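Local atomic coordinates of dual oxidase maturation factor 1 (Mus musculus, PDB entry 6WXU), a protein that may be required for the maturation of dual oxidase 1 and its transport from the endoplasmic reticulum to the plasma membrane. Residues Phe222-Ser225 with Met226-Ser229. Residues are numbered along the deposited sequence; the frame is centred on the assembly and turned at random.
Sequences FFFS and MTTS
Across the junction of Phe222-Ser225 with Met226-Ser229, helix 203-224 runs out in a type I beta turn from Phe224 to Thr227, and its backbone bonding thins to i to i+3 pairs that are weak. Met226 N reaches Phe223 O at 3.4 Å, and Thr227 N meets Phe224 O with a bent N-H...O geometry. The hydroxyl of Thr227 makes the firmer link: OG1 gives a hydrogen bond to Phe224 O at 2.9 Å, almost straight out from the carbonyl (C=O...OG1 173°). With chi1 at 63°, OG1 of Thr227 is staggered beside both N and C of its own backbone, which turns it to Phe224 O; that oxygen thus takes one good bond from the hydroxyl and a weak one from the N-H of the same residue. The same OG1 lies over one face of the Phe224 ring, shifted toward its rim, with CE2 at 4.1 Å. Ser225 ties back as well, OG donating to Phe222 O at 3.1 Å from above the carbonyl plane. Met226 folds back along the preceding helix 203-224: its CG stands 3.6 Å from Phe222 O, and the bend at chi3 (-50°) directs CE toward Phe223, whose CD1 is 4.2 Å away. The sulfur makes an oblique Met-aromatic contact with Phe222, SD lying 4.9 Å from the ring centroid. Met226 and Phe222 are both on the surface, at the predicted extracellular end of a transmembrane helix, where they may face lipid. Helix 170-199 is touched from both the helix end and the turn, by Phe223 on Met183 and by Thr227 on Tyr173 and Ala176; Gln172 NE2 hydrogen-bonds Met226 O, and the Phe224 ring meets Trp76, just ahead of strand 77-86, as the chain continues into the short, weakly bonded helix 228-231.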
ATOM      1  N   PHE B 222      34.766 -10.450 -12.623  1.00 54.23           N
ATOM      2  CA  PHE B 222      35.201 -11.199 -11.447  1.00 54.23           C
ATOM      3  C   PHE B 222      34.170 -11.130 -10.330  1.00 54.23           C
ATOM      4  O   PHE B 222      33.934 -12.122  -9.634  1.00 54.23           O
ATOM      5  CB  PHE B 222      36.547 -10.677 -10.954  1.00 54.23           C
ATOM      6  CG  PHE B 222      36.884 -11.117  -9.563  1.00 54.23           C
ATOM      7  CD1 PHE B 222      37.358 -12.393  -9.325  1.00 54.23           C
ATOM      8  CD2 PHE B 222      36.722 -10.258  -8.489  1.00 54.23           C
ATOM      9  CE1 PHE B 222      37.665 -12.801  -8.047  1.00 54.23           C
ATOM     10  CE2 PHE B 222      37.026 -10.665  -7.210  1.00 54.23           C
ATOM     11  CZ  PHE B 222      37.498 -11.936  -6.990  1.00 54.23           C
ATOM     12  N   PHE B 223      33.557  -9.966 -10.133  1.00 54.01           N
ATOM     13  CA  PHE B 223      32.566  -9.833  -9.071  1.00 54.01           C
ATOM     14  C   PHE B 223      31.327 -10.667  -9.360  1.00 54.01           C
ATOM     15  O   PHE B 223      30.819 -11.360  -8.476  1.00 54.01           O
ATOM     16  CB  PHE B 223      32.187  -8.370  -8.873  1.00 54.01           C
ATOM     17  CG  PHE B 223      33.081  -7.650  -7.922  1.00 54.01           C
ATOM     18  CD1 PHE B 223      33.006  -7.901  -6.570  1.00 54.01           C
ATOM     19  CD2 PHE B 223      34.001  -6.731  -8.378  1.00 54.01           C
ATOM     20  CE1 PHE B 223      33.830  -7.248  -5.692  1.00 54.01           C
ATOM     21  CE2 PHE B 223      34.827  -6.075  -7.502  1.00 54.01           C
ATOM     22  CZ  PHE B 223      34.741  -6.333  -6.159  1.00 54.01           C
ATOM     23  N   PHE B 224      30.821 -10.615 -10.593  1.00 50.54           N
ATOM     24  CA  PHE B 224      29.599 -11.354 -10.881  1.00 50.54           C
ATOM     25  C   PHE B 224      29.830 -12.852 -10.983  1.00 50.54           C
ATOM     26  O   PHE B 224      28.888 -13.619 -10.779  1.00 50.54           O
ATOM     27  CB  PHE B 224      28.949 -10.862 -12.167  1.00 50.54           C
ATOM     28  CG  PHE B 224      27.561 -11.395 -12.375  1.00 50.54           C
ATOM     29  CD1 PHE B 224      26.481 -10.794 -11.763  1.00 50.54           C
ATOM     30  CD2 PHE B 224      27.337 -12.499 -13.177  1.00 50.54           C
ATOM     31  CE1 PHE B 224      25.208 -11.279 -11.944  1.00 50.54           C
ATOM     32  CE2 PHE B 224      26.064 -12.987 -13.359  1.00 50.54           C
ATOM     33  CZ  PHE B 224      25.001 -12.375 -12.742  1.00 50.54           C
ATOM     34  N   SER B 225      31.045 -13.294 -11.286  1.00 55.07           N
ATOM     35  CA  SER B 225      31.276 -14.726 -11.411  1.00 55.07           C
ATOM     36  C   SER B 225      31.350 -15.438 -10.069  1.00 55.07           C
ATOM     37  O   SER B 225      31.591 -16.648 -10.047  1.00 55.07           O
ATOM     38  CB  SER B 225      32.555 -14.989 -12.199  1.00 55.07           C
ATOM     39  OG  SER B 225      33.694 -14.702 -11.414  1.00 55.07           O
ATOM     40  N   MET B 226      31.156 -14.733  -8.957  1.00 59.94           N
ATOM     41  CA  MET B 226      31.102 -15.351  -7.639  1.00 59.94           C
ATOM     42  C   MET B 226      29.706 -15.829  -7.272  1.00 59.94           C
ATOM     43  O   MET B 226      29.446 -16.094  -6.097  1.00 59.94           O
ATOM     44  CB  MET B 226      31.602 -14.379  -6.571  1.00 59.94           C
ATOM     45  CG  MET B 226      33.067 -14.028  -6.681  1.00 59.94           C
ATOM     46  SD  MET B 226      33.644 -13.084  -5.260  1.00 59.94           S
ATOM     47  CE  MET B 226      32.390 -11.813  -5.164  1.00 59.94           C
ATOM     48  N   THR B 227      28.804 -15.933  -8.246  1.00 59.51           N
ATOM     49  CA  THR B 227      27.449 -16.402  -8.008  1.00 59.51           C
ATOM     50  C   THR B 227      27.157 -17.749  -8.644  1.00 59.51           C
ATOM     51  O   THR B 227      26.246 -18.442  -8.187  1.00 59.51           O
ATOM     52  CB  THR B 227      26.433 -15.386  -8.541  1.00 59.51           C
ATOM     53  OG1 THR B 227      26.587 -15.267  -9.958  1.00 59.51           O
ATOM     54  CG2 THR B 227      26.656 -14.037  -7.913  1.00 59.51           C
ATOM     55  N   THR B 228      27.901 -18.132  -9.683  1.00 63.09           N
ATOM     56  CA  THR B 228      27.587 -19.353 -10.416  1.00 63.09           C
ATOM     57  C   THR B 228      27.720 -20.590  -9.540  1.00 63.09           C
ATOM     58  O   THR B 228      27.084 -21.613  -9.811  1.00 63.09           O
ATOM     59  CB  THR B 228      28.492 -19.469 -11.640  1.00 63.09           C
ATOM     60  OG1 THR B 228      29.842 -19.700 -11.219  1.00 63.09           O
ATOM     61  CG2 THR B 228      28.437 -18.187 -12.442  1.00 63.09           C
ATOM     62  N   SER B 229      28.534 -20.520  -8.496  1.00 66.33           N
ATOM     63  CA  SER B 229      28.732 -21.646  -7.598  1.00 66.33           C
ATOM     64  C   SER B 229      27.635 -21.767  -6.552  1.00 66.33           C
ATOM     65  O   SER B 229      27.760 -22.584  -5.634  1.00 66.33           O
ATOM     66  CB  SER B 229      30.093 -21.532  -6.912  1.00 66.33           C
ATOM     67  OG  SER B 229      30.207 -20.306  -6.212  1.00 66.33           O
TER